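Rubredoxin\:oxygen oxidoreductase (Desulfovibrio gigas, PDB 1E5D) catalyses the four-electron reduction of one oxygen molecule to two water molecules, using a diiron centre and flavin mononucleotide. Local coordinates at residues L75-L80 / G86-L91; F48-A53 / G57-G62; I100-S103 / A109-S112; L105-M110 / W119-V124. All coordinates share one frame; numbering follows the deposited sequence. Where two conformers were deposited one is given.

Interaction 1 of 4, residues L75-L80 / G86-L91; sequences LVIQHL and GALPAL. With FEO (mu-oxo-diiron), chain D.
In the iron-binding metallo-beta-lactamase domain, strand 74-77 sends L75 and I77 toward helix 88-95, where L88 and L91 receive them in a fully buried apolar seam. L88 is central. Its CG lies anti to the backbone N (chi1 178°), which carries both methyls toward the strand. CD2 meets I77 CG1 at 3.8 Å, while CD1 lies 4.1 Å from I77 CD1 and an equal 4.1 Å from L75 CD1. The side chains meet at a slant: L75 offers the methyl CD1, while I77 offers its CG1 methylene as well as the terminal CD1. One helical turn later, L91 CD1 touches L75 CD2 at 4.2 Å. After this strand the chain enters the family's H-x-E-x-D-H motif, which begins at H79 and continues through E81, D83 and H84. H79 NE2 binds iron FE2 at 2.1 Å, and D165, E81 and H146 also bind the diiron group. On the far side of the ring, ND1 is hydrogen-bonded to D149 OD1, a second-shell contact that fixes the imidazole's rotation; the same carboxylate oxygen bonds L80 N. A water molecule binds the other iron, FE1, at 2.4 Å and donates to the bridging oxo at 2.9 Å. H84 NE2 is hydrogen-bonded to the backbone N of Q78, tying the motif back to the chain that precedes it.

Interaction 2 of 4, residues F48-A53 / G57-G62; sequences FDTVKA and GELLCG
V51 and L59 make the principal contact between the loop that leaves strand 46-48 and helix 56-64. V51 CG2 approaches L59 CB at 3.9 Å and reaches L59 CD2 at 4.0 Å, so a single methyl spans the base and one branch end of the leucine. The valine's first torsion (chi1 -64°) sets CG1 anti to the carbonyl carbon and puts CG2 in the crowded position between N and carbonyl carbon, pointed at the helix. L59 extends toward the loop with CG anti to its backbone N (chi1 172°). Its CD2 continues past the valine to T50, where it lies 4.2 Å from CA, so the leucine covers main chain as well as side chain. Both residues are buried, and the contact is purely apolar.

In the next shell, L59 also packs on V13 of strand 10-17 and on L91 of helix 88-95, while V51 rests on Y35 of strand 33-40. The loop is held on its strand side by D49, whose backbone is hydrogen-bonded to that of V76; in the conformer given, its OD1 also accepts a hydrogen bond from Q78 NE2. K52 touches D83 and also W263 of the second subunit, which places this turn near the dimer interface. V51 lies about 7 Å from D83 and about 10 Å from the diiron group, measured from its side chain. This is the strand-loop-helix start of a beta-alpha-beta crossover, from strand 46-48 through helix 56-64 to the parallel strand 74-77, with its loop running beside the diiron site of the metallo-beta-lactamase fold.

Interaction 3 of 4, residues I100-S103 / A109-S112; sequences IFTS and AMES
T102 on strand 99-103 and M110 on helix 104-114 bring their CA atoms within 8.6 Å, the nearest CA pair between 100-103 and 109-112. That spacing is bridged almost entirely by the methionine. M110 runs out with CG anti to the backbone N (chi1 -170°) and stays extended through chi2, then bends at chi3 (-71°) so that the terminal methyl settles on the strand. CE lies 3.8 Å from T102 CB and 4.0 Å from each of its two branches, CG2 and OG1, resting against the threonine's branch point. It also reaches I100 CG2 at 4.1 Å, so one methyl touches two alternate residues on the same side of the strand. The pair belongs to a beta-alpha-beta unit in which helix 104-114 crosses from strand 99-103 to strand 121-124. S103 forms the N-cap of this helix, its OG hydrogen-bonded to G106 N. The hydroxyl of T102 is not left without a polar partner under the methyl: OG1 is hydrogen-bonded to I77 O on the neighbouring strand. Further along the helix, S112 OG makes a hydrogen bond to N375 OD1 of the second subunit.

Interaction 4 of 4, residues L105-M110 / W119-V124; sequences LGQKAM and WPVQVV
W119 meets M110 at the start of the 119-124 segment in a Met-aromatic contact made at the ring's edge. The sulfur SD lies 5.1 Å from the centroid of the six-membered ring and 88° off its normal, essentially in the indole plane. Its nearest ring atom is W119 CE3 at 3.9 Å, and M110 CG touches CZ3 beside it. The indole is also stacked on Y116. P120 then centres an inverse gamma turn that leads into the strand. V121 follows, and its two methyls divide the helix between them: CG2 reaches M110 SD at 3.7 Å, whereas CG1 lies 3.6 Å from Q107 OE1. The Q107 chain is bent at chi2 (93°), and its CB and OE1 both lie against V121 CG1; its NE2 makes a weak hydrogen bond to E111 OE2. Past Q122, V123 closes the contact at the more exposed end, with CG2 against Q107 CB at 3.8 Å; these two side chains cross at roughly a right angle. The axes of helix 105-110 and strand 121-124 approach to 8.5 Å at 146°, a broadly antiparallel course. This is the returning half of a beta-alpha-beta crossover, where the helix packs over an edge strand of the seven-stranded sheet.

How the interactions relate
All four contacts lie in the metallo-beta-lactamase domain and build on one mixed sheet, in which strands 46-48, 74-77, 99-103 and 121-124 are successive parallel neighbours. Interactions 3 and 4 share M110 and have centres only 3 Å apart. Interaction 1 lies between them and interaction 2, its centre 8 Å from interaction 3 and 9 Å from interaction 2, whereas interactions 2 and 3 are 18 Å apart and do not touch. Helix-to-helix packing continues the chain of contacts: L59 on L91, then L88 on M110. Interaction 1 supplies the iron ligand H79; the side chain of V51 is about 10 Å, and that of T102 about 13 Å, from the diiron group.

Interaction 1 of 4, residues L75-L80 / G86-L91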
loop_
_atom_site.group_PDB
_atom_site.type_symbol
_atom_site.label_atom_id
_atom_site.label_comp_id
_atom_site.label_asym_id
_atom_site.label_seq_id
_atom_site.Cartn_x
_atom_site.Cartn_y
_atom_site.Cartn_z
ATOM N N LEU A 75 -32.629 -17.921 -16.998
ATOM C CA LEU A 75 -31.597 -17.259 -16.212
ATOM C C LEU A 75 -30.886 -16.268 -17.119
ATOM O O LEU A 75 -30.347 -16.670 -18.147
ATOM C CB LEU A 75 -30.619 -18.263 -15.608
ATOM C CG LEU A 75 -31.204 -19.216 -14.558
ATOM C CD1 LEU A 75 -30.194 -20.276 -14.164
ATOM C CD2 LEU A 75 -31.678 -18.434 -13.346
ATOM N N VAL A 76 -30.900 -14.986 -16.765
ATOM C CA VAL A 76 -30.153 -14.045 -17.606
ATOM C C VAL A 76 -28.893 -13.599 -16.876
ATOM O O VAL A 76 -28.977 -12.903 -15.862
ATOM C CB VAL A 76 -30.995 -12.821 -17.993
ATOM C CG1 VAL A 76 -30.106 -11.762 -18.626
ATOM C CG2 VAL A 76 -32.121 -13.204 -18.943
ATOM N N ILE A 77 -27.722 -13.998 -17.367
ATOM C CA ILE A 77 -26.488 -13.592 -16.696
ATOM C C ILE A 77 -25.800 -12.468 -17.465
ATOM O O ILE A 77 -25.259 -12.677 -18.542
ATOM C CB ILE A 77 -25.517 -14.760 -16.517
ATOM C CG1 ILE A 77 -26.198 -16.030 -16.007
ATOM C CG2 ILE A 77 -24.380 -14.358 -15.588
ATOM C CD1 ILE A 77 -26.886 -15.789 -14.674
ATOM N N GLN A 78 -25.873 -11.301 -16.832
ATOM C CA GLN A 78 -25.468 -10.035 -17.411
ATOM C C GLN A 78 -24.023 -9.668 -17.121
ATOM O O GLN A 78 -23.528 -8.718 -17.732
ATOM C CB GLN A 78 -26.352 -8.898 -16.885
ATOM C CG GLN A 78 -27.813 -9.304 -16.716
ATOM C CD GLN A 78 -28.699 -8.070 -16.768
ATOM O OE1 GLN A 78 -29.023 -7.605 -17.862
ATOM N NE2 GLN A 78 -29.063 -7.551 -15.603
ATOM N N HIS A 79 -23.381 -10.389 -16.218
ATOM C CA HIS A 79 -21.998 -10.017 -15.833
ATOM C C HIS A 79 -21.408 -11.265 -15.202
ATOM O O HIS A 79 -22.134 -11.932 -14.447
ATOM C CB HIS A 79 -22.077 -8.782 -14.963
ATOM C CG HIS A 79 -20.879 -8.172 -14.336
ATOM N ND1 HIS A 79 -19.628 -8.161 -14.904
ATOM C CD2 HIS A 79 -20.732 -7.521 -13.144
ATOM C CE1 HIS A 79 -18.773 -7.548 -14.108
ATOM N NE2 HIS A 79 -19.423 -7.146 -13.020
ATOM N N LEU A 80 -20.169 -11.639 -15.507
ATOM C CA LEU A 80 -19.704 -12.945 -15.024
ATOM C C LEU A 80 -18.826 -12.839 -13.787
ATOM O O LEU A 80 -18.394 -13.839 -13.218
ATOM C CB LEU A 80 -18.969 -13.695 -16.142
ATOM C CG LEU A 80 -19.865 -14.611 -16.983
ATOM C CD1 LEU A 80 -20.550 -15.626 -16.082
ATOM C CD2 LEU A 80 -20.888 -13.806 -17.773
ATOM N N GLY A 86 -21.882 -15.891 -9.038
ATOM C CA GLY A 86 -21.338 -16.920 -8.182
ATOM C C GLY A 86 -22.280 -18.039 -7.819
ATOM O O GLY A 86 -21.824 -19.158 -7.556
ATOM N N ALA A 87 -23.575 -17.750 -7.781
ATOM C CA ALA A 87 -24.558 -18.751 -7.382
ATOM C C ALA A 87 -25.176 -19.404 -8.613
ATOM O O ALA A 87 -26.123 -20.181 -8.517
ATOM C CB ALA A 87 -25.623 -18.127 -6.497
ATOM N N LEU A 88 -24.622 -19.081 -9.779
ATOM C CA LEU A 88 -25.126 -19.651 -11.032
ATOM C C LEU A 88 -25.135 -21.173 -10.949
ATOM O O LEU A 88 -26.205 -21.751 -11.176
ATOM C CB LEU A 88 -24.329 -19.139 -12.222
ATOM C CG LEU A 88 -24.693 -19.669 -13.604
ATOM C CD1 LEU A 88 -26.194 -19.689 -13.809
ATOM C CD2 LEU A 88 -24.027 -18.837 -14.700
ATOM N N PRO A 89 -24.043 -21.839 -10.610
ATOM C CA PRO A 89 -24.083 -23.303 -10.457
ATOM C C PRO A 89 -25.194 -23.771 -9.527
ATOM O O PRO A 89 -25.938 -24.695 -9.863
ATOM C CB PRO A 89 -22.729 -23.642 -9.825
ATOM C CG PRO A 89 -21.834 -22.531 -10.254
ATOM C CD PRO A 89 -22.697 -21.306 -10.345
ATOM N N ALA A 90 -25.341 -23.168 -8.352
ATOM C CA ALA A 90 -26.417 -23.604 -7.459
ATOM C C ALA A 90 -27.785 -23.388 -8.092
ATOM O O ALA A 90 -28.717 -24.162 -7.881
ATOM C CB ALA A 90 -26.359 -22.876 -6.121
ATOM N N LEU A 91 -27.928 -22.310 -8.865
ATOM C CA LEU A 91 -29.244 -22.007 -9.416
ATOM C C LEU A 91 -29.604 -22.964 -10.546
ATOM O O LEU A 91 -30.749 -23.392 -10.683
ATOM C CB LEU A 91 -29.288 -20.574 -9.919
ATOM C CG LEU A 91 -29.696 -19.471 -8.950
ATOM C CD1 LEU A 91 -29.628 -18.143 -9.696
ATOM C CD2 LEU A 91 -31.075 -19.688 -8.361
HETATM FE FE1 FEO D . -20.905 -6.209 -8.866
HETATM FE FE2 FEO D . -18.636 -6.086 -11.342
HETATM O O FEO D . -19.838 -7.224 -9.811
HETATM O O HOH W 1 -22.674 -7.794 -9.385
#

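Interaction 2 of 4, residues F48-A53 / G57-G62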
loop_
_atom_site.group_PDB
_atom_site.type_symbol
_atom_site.label_atom_id
_atom_site.label_comp_id
_atom_site.label_asym_id
_atom_site.label_seq_id
_atom_site.Cartn_x
_atom_site.Cartn_y
_atom_site.Cartn_z
ATOM N N PHE A 48 -33.022 -12.498 -13.221
ATOM C CA PHE A 48 -31.913 -11.709 -13.740
ATOM C C PHE A 48 -30.846 -11.594 -12.649
ATOM O O PHE A 48 -31.255 -11.377 -11.507
ATOM C CB PHE A 48 -32.337 -10.312 -14.175
ATOM C CG PHE A 48 -33.360 -10.281 -15.295
ATOM C CD1 PHE A 48 -34.686 -10.601 -15.046
ATOM C CD2 PHE A 48 -32.978 -9.932 -16.579
ATOM C CE1 PHE A 48 -35.609 -10.573 -16.078
ATOM C CE2 PHE A 48 -33.901 -9.904 -17.610
ATOM C CZ PHE A 48 -35.226 -10.229 -17.362
ATOM N N ASP A 49 -29.588 -11.738 -13.027
ATOM C CA ASP A 49 -28.449 -11.708 -12.118
ATOM C C ASP A 49 -28.497 -12.930 -11.192
ATOM O O ASP A 49 -29.382 -13.773 -11.321
ATOM C CB ASP A 49 -28.422 -10.440 -11.274
ATOM C CG ASP A 49 -28.677 -9.160 -12.041
ATOM O OD1 ASP A 49 -28.396 -9.164 -13.262
ATOM O OD2 ASP A 49 -29.135 -8.154 -11.444
ATOM N N THR A 50 -27.569 -12.985 -10.263
ATOM C CA THR A 50 -27.413 -14.066 -9.247
ATOM C C THR A 50 -26.850 -13.414 -8.008
ATOM O O THR A 50 -26.987 -12.172 -7.920
ATOM C CB THR A 50 -26.633 -15.182 -9.940
ATOM O OG1 THR A 50 -27.543 -16.304 -10.023
ATOM C CG2 THR A 50 -25.396 -15.722 -9.263
ATOM N N VAL A 51 -26.248 -14.004 -6.995
ATOM C CA VAL A 51 -25.532 -13.262 -5.959
ATOM C C VAL A 51 -24.168 -13.882 -5.686
ATOM O O VAL A 51 -23.776 -14.882 -6.291
ATOM C CB VAL A 51 -26.346 -13.213 -4.656
ATOM C CG1 VAL A 51 -27.633 -12.437 -4.885
ATOM C CG2 VAL A 51 -26.647 -14.618 -4.168
ATOM N N LYS A 52 -23.420 -13.288 -4.764
ATOM C CA LYS A 52 -22.176 -13.892 -4.279
ATOM C C LYS A 52 -22.493 -15.321 -3.851
ATOM O O LYS A 52 -23.577 -15.515 -3.292
ATOM C CB LYS A 52 -21.621 -13.092 -3.119
ATOM C CG LYS A 52 -20.262 -12.443 -3.263
ATOM C CD LYS A 52 -19.675 -12.256 -1.871
ATOM C CE LYS A 52 -18.287 -11.649 -1.886
ATOM N NZ LYS A 52 -17.748 -11.463 -0.505
ATOM N N ALA A 53 -21.630 -16.286 -4.107
ATOM C CA ALA A 53 -21.933 -17.685 -3.826
ATOM C C ALA A 53 -22.453 -17.914 -2.410
ATOM O O ALA A 53 -23.354 -18.725 -2.206
ATOM C CB ALA A 53 -20.707 -18.561 -4.051
ATOM N N GLY A 57 -28.284 -19.228 -0.536
ATOM C CA GLY A 57 -29.414 -19.516 0.333
ATOM C C GLY A 57 -30.368 -18.355 0.492
ATOM O O GLY A 57 -31.578 -18.506 0.313
ATOM N N GLU A 58 -29.859 -17.166 0.839
ATOM C CA GLU A 58 -30.781 -16.044 0.987
ATOM C C GLU A 58 -31.493 -15.772 -0.332
ATOM O O GLU A 58 -32.646 -15.356 -0.347
ATOM C CB GLU A 58 -30.067 -14.775 1.433
ATOM C CG GLU A 58 -29.310 -14.883 2.740
ATOM C CD GLU A 58 -29.296 -13.559 3.486
ATOM O OE1 GLU A 58 -29.716 -12.544 2.889
ATOM O OE2 GLU A 58 -28.863 -13.559 4.659
ATOM N N LEU A 59 -30.789 -16.000 -1.438
ATOM C CA LEU A 59 -31.405 -15.753 -2.739
ATOM C C LEU A 59 -32.551 -16.729 -2.963
ATOM O O LEU A 59 -33.659 -16.332 -3.318
ATOM C CB LEU A 59 -30.370 -15.842 -3.860
ATOM C CG LEU A 59 -30.881 -15.797 -5.297
ATOM C CD1 LEU A 59 -31.592 -14.482 -5.593
ATOM C CD2 LEU A 59 -29.742 -16.005 -6.282
ATOM N N LEU A 60 -32.284 -18.018 -2.749
ATOM C CA LEU A 60 -33.315 -19.017 -3.036
ATOM C C LEU A 60 -34.517 -18.832 -2.119
ATOM O O LEU A 60 -35.661 -19.009 -2.536
ATOM C CB LEU A 60 -32.749 -20.427 -2.906
ATOM C CG LEU A 60 -31.840 -20.902 -4.043
ATOM C CD1 LEU A 60 -31.035 -22.112 -3.594
ATOM C CD2 LEU A 60 -32.661 -21.202 -5.285
ATOM N N CYS A 61 -34.244 -18.469 -0.872
ATOM C CA CYS A 61 -35.316 -18.228 0.082
ATOM C C CYS A 61 -36.221 -17.117 -0.437
ATOM O O CYS A 61 -37.445 -17.222 -0.427
ATOM C CB CYS A 61 -34.756 -17.853 1.452
ATOM S SG CYS A 61 -35.296 -18.891 2.836
ATOM N N GLY A 62 -35.598 -16.042 -0.903
ATOM C CA GLY A 62 -36.335 -14.874 -1.373
ATOM C C GLY A 62 -37.177 -15.250 -2.571
ATOM O O GLY A 62 -38.380 -15.024 -2.583
#

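Interaction 3 of 4, residues I100-S103 / A109-S112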
loop_
_atom_site.group_PDB
_atom_site.type_symbol
_atom_site.label_atom_id
_atom_site.label_comp_id
_atom_site.label_asym_id
_atom_site.label_seq_id
_atom_site.Cartn_x
_atom_site.Cartn_y
_atom_site.Cartn_z
ATOM N N ILE A 100 -30.239 -20.337 -20.271
ATOM C CA ILE A 100 -29.390 -19.356 -19.629
ATOM C C ILE A 100 -29.018 -18.301 -20.663
ATOM O O ILE A 100 -28.335 -18.652 -21.629
ATOM C CB ILE A 100 -28.102 -19.970 -19.063
ATOM C CG1 ILE A 100 -28.333 -21.032 -17.989
ATOM C CG2 ILE A 100 -27.188 -18.867 -18.542
ATOM C CD1 ILE A 100 -27.093 -21.809 -17.605
ATOM N N PHE A 101 -29.475 -17.077 -20.447
ATOM C CA PHE A 101 -29.142 -15.998 -21.368
ATOM C C PHE A 101 -27.958 -15.165 -20.886
ATOM O O PHE A 101 -27.965 -14.689 -19.752
ATOM C CB PHE A 101 -30.359 -15.093 -21.587
ATOM C CG PHE A 101 -31.491 -15.845 -22.276
ATOM C CD1 PHE A 101 -31.489 -15.996 -23.649
ATOM C CD2 PHE A 101 -32.522 -16.388 -21.531
ATOM C CE1 PHE A 101 -32.509 -16.680 -24.274
ATOM C CE2 PHE A 101 -33.550 -17.063 -22.150
ATOM C CZ PHE A 101 -33.537 -17.204 -23.520
ATOM N N THR A 102 -26.973 -15.002 -21.763
ATOM C CA THR A 102 -25.806 -14.187 -21.482
ATOM C C THR A 102 -25.289 -13.528 -22.757
ATOM O O THR A 102 -25.607 -13.909 -23.882
ATOM C CB THR A 102 -24.677 -15.007 -20.827
ATOM O OG1 THR A 102 -23.703 -14.104 -20.290
ATOM C CG2 THR A 102 -23.958 -15.864 -21.853
ATOM N N SER A 103 -24.471 -12.488 -22.573
ATOM C CA SER A 103 -23.914 -11.830 -23.750
ATOM C C SER A 103 -22.904 -12.755 -24.414
ATOM O O SER A 103 -22.457 -13.768 -23.871
ATOM C CB SER A 103 -23.254 -10.506 -23.383
ATOM O OG SER A 103 -22.015 -10.727 -22.724
ATOM N N ALA A 109 -16.639 -15.432 -20.905
ATOM C CA ALA A 109 -16.232 -15.375 -19.506
ATOM C C ALA A 109 -16.890 -16.504 -18.726
ATOM O O ALA A 109 -16.368 -17.006 -17.726
ATOM C CB ALA A 109 -16.578 -14.014 -18.929
ATOM N N MET A 110 -18.075 -16.930 -19.178
ATOM C CA MET A 110 -18.738 -17.978 -18.397
ATOM C C MET A 110 -17.943 -19.272 -18.473
ATOM O O MET A 110 -17.961 -20.089 -17.546
ATOM C CB MET A 110 -20.165 -18.169 -18.878
ATOM C CG MET A 110 -21.014 -19.055 -17.979
ATOM S SD MET A 110 -22.688 -19.196 -18.649
ATOM C CE MET A 110 -23.288 -17.534 -18.322
ATOM N N GLU A 111 -17.213 -19.503 -19.568
ATOM C CA GLU A 111 -16.465 -20.763 -19.603
ATOM C C GLU A 111 -15.164 -20.675 -18.806
ATOM O O GLU A 111 -14.834 -21.646 -18.117
ATOM C CB GLU A 111 -16.157 -21.218 -21.028
ATOM C CG GLU A 111 -16.713 -20.333 -22.127
ATOM C CD GLU A 111 -16.245 -20.765 -23.507
ATOM O OE1 GLU A 111 -15.174 -20.289 -23.942
ATOM O OE2 GLU A 111 -16.946 -21.577 -24.152
ATOM N N SER A 112 -14.437 -19.562 -18.882
ATOM C CA SER A 112 -13.165 -19.464 -18.163
ATOM C C SER A 112 -13.349 -19.281 -16.661
ATOM O O SER A 112 -12.405 -19.401 -15.885
ATOM C CB SER A 112 -12.339 -18.313 -18.732
ATOM O OG SER A 112 -13.084 -17.107 -18.696
#

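Interaction 4 of 4, residues L105-M110 / W119-V124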
loop_
_atom_site.group_PDB
_atom_site.type_symbol
_atom_site.label_atom_id
_atom_site.label_comp_id
_atom_site.label_asym_id
_atom_site.label_seq_id
_atom_site.Cartn_x
_atom_site.Cartn_y
_atom_site.Cartn_z
ATOM N N LEU A 105 -19.803 -12.028 -25.145
ATOM C CA LEU A 105 -18.581 -11.963 -24.328
ATOM C C LEU A 105 -18.857 -12.591 -22.970
ATOM O O LEU A 105 -17.988 -13.224 -22.375
ATOM C CB LEU A 105 -18.060 -10.532 -24.222
ATOM C CG LEU A 105 -17.358 -10.051 -25.505
ATOM C CD1 LEU A 105 -17.043 -8.571 -25.453
ATOM C CD2 LEU A 105 -16.095 -10.868 -25.731
ATOM N N GLY A 106 -20.095 -12.461 -22.493
ATOM C CA GLY A 106 -20.485 -13.197 -21.302
ATOM C C GLY A 106 -20.328 -14.694 -21.424
ATOM O O GLY A 106 -19.919 -15.408 -20.503
ATOM N N GLN A 107 -20.659 -15.278 -22.583
ATOM C CA GLN A 107 -20.564 -16.750 -22.583
ATOM C C GLN A 107 -19.090 -17.142 -22.535
ATOM O O GLN A 107 -18.689 -18.176 -22.003
ATOM C CB GLN A 107 -21.308 -17.320 -23.778
ATOM C CG GLN A 107 -20.424 -17.902 -24.870
ATOM C CD GLN A 107 -20.209 -19.393 -24.670
ATOM O OE1 GLN A 107 -21.165 -20.143 -24.472
ATOM N NE2 GLN A 107 -18.947 -19.798 -24.719
ATOM N N LYS A 108 -18.284 -16.251 -23.109
ATOM C CA LYS A 108 -16.840 -16.436 -23.086
ATOM C C LYS A 108 -16.353 -16.507 -21.641
ATOM O O LYS A 108 -15.747 -17.478 -21.192
ATOM C CB LYS A 108 -16.151 -15.296 -23.829
ATOM C CG LYS A 108 -15.233 -15.691 -24.967
ATOM C CD LYS A 108 -15.986 -16.028 -26.240
ATOM C CE LYS A 108 -15.375 -17.235 -26.935
ATOM N NZ LYS A 108 -16.251 -18.439 -26.877
ATOM N N ALA A 109 -16.639 -15.432 -20.905
ATOM C CA ALA A 109 -16.232 -15.375 -19.506
ATOM C C ALA A 109 -16.890 -16.504 -18.726
ATOM O O ALA A 109 -16.368 -17.006 -17.726
ATOM C CB ALA A 109 -16.578 -14.014 -18.929
ATOM N N MET A 110 -18.075 -16.930 -19.178
ATOM C CA MET A 110 -18.738 -17.978 -18.397
ATOM C C MET A 110 -17.943 -19.272 -18.473
ATOM O O MET A 110 -17.961 -20.089 -17.546
ATOM C CB MET A 110 -20.165 -18.169 -18.878
ATOM C CG MET A 110 -21.014 -19.055 -17.979
ATOM S SD MET A 110 -22.688 -19.196 -18.649
ATOM C CE MET A 110 -23.288 -17.534 -18.322
ATOM N N TRP A 119 -24.425 -26.872 -20.212
ATOM C CA TRP A 119 -25.345 -25.825 -19.790
ATOM C C TRP A 119 -26.101 -25.259 -20.985
ATOM O O TRP A 119 -25.481 -25.012 -22.023
ATOM C CB TRP A 119 -24.604 -24.687 -19.087
ATOM C CG TRP A 119 -24.114 -24.977 -17.707
ATOM C CD1 TRP A 119 -24.169 -26.154 -17.024
ATOM C CD2 TRP A 119 -23.481 -24.041 -16.825
ATOM N NE1 TRP A 119 -23.613 -26.015 -15.775
ATOM C CE2 TRP A 119 -23.182 -24.726 -15.630
ATOM C CE3 TRP A 119 -23.139 -22.690 -16.936
ATOM C CZ2 TRP A 119 -22.556 -24.102 -14.550
ATOM C CZ3 TRP A 119 -22.519 -22.081 -15.862
ATOM C CH2 TRP A 119 -22.230 -22.777 -14.682
ATOM N N PRO A 120 -27.399 -25.044 -20.859
ATOM C CA PRO A 120 -28.162 -24.490 -21.984
ATOM C C PRO A 120 -27.884 -23.001 -22.149
ATOM O O PRO A 120 -28.785 -22.169 -22.046
ATOM C CB PRO A 120 -29.615 -24.690 -21.564
ATOM C CG PRO A 120 -29.572 -24.691 -20.075
ATOM C CD PRO A 120 -28.249 -25.288 -19.691
ATOM N N VAL A 121 -26.622 -22.671 -22.408
ATOM C CA VAL A 121 -26.248 -21.283 -22.639
ATOM C C VAL A 121 -26.703 -20.839 -24.024
ATOM O O VAL A 121 -26.541 -21.545 -25.014
ATOM C CB VAL A 121 -24.729 -21.086 -22.496
ATOM C CG1 VAL A 121 -24.330 -19.653 -22.800
ATOM C CG2 VAL A 121 -24.286 -21.489 -21.097
ATOM N N GLN A 122 -27.288 -19.654 -24.090
ATOM C CA GLN A 122 -27.722 -19.087 -25.355
ATOM C C GLN A 122 -27.325 -17.614 -25.378
ATOM O O GLN A 122 -27.755 -16.839 -24.532
ATOM C CB GLN A 122 -29.227 -19.232 -25.563
ATOM C CG GLN A 122 -29.630 -19.395 -27.019
ATOM C CD GLN A 122 -30.723 -18.455 -27.477
ATOM O OE1 GLN A 122 -31.911 -18.770 -27.391
ATOM N NE2 GLN A 122 -30.338 -17.284 -27.978
ATOM N N VAL A 123 -26.493 -17.261 -26.340
ATOM C CA VAL A 123 -25.980 -15.913 -26.500
ATOM C C VAL A 123 -27.025 -14.961 -27.060
ATOM O O VAL A 123 -27.620 -15.249 -28.100
ATOM C CB VAL A 123 -24.761 -15.926 -27.452
ATOM C CG1 VAL A 123 -24.375 -14.518 -27.876
ATOM C CG2 VAL A 123 -23.615 -16.656 -26.768
ATOM N N VAL A 124 -27.234 -13.837 -26.388
ATOM C CA VAL A 124 -28.096 -12.791 -26.932
ATOM C C VAL A 124 -27.229 -11.672 -27.503
ATOM O O VAL A 124 -26.084 -11.509 -27.103
ATOM C CB VAL A 124 -29.077 -12.232 -25.895
ATOM C CG1 VAL A 124 -30.109 -13.296 -25.555
ATOM C CG2 VAL A 124 -28.359 -11.772 -24.637
#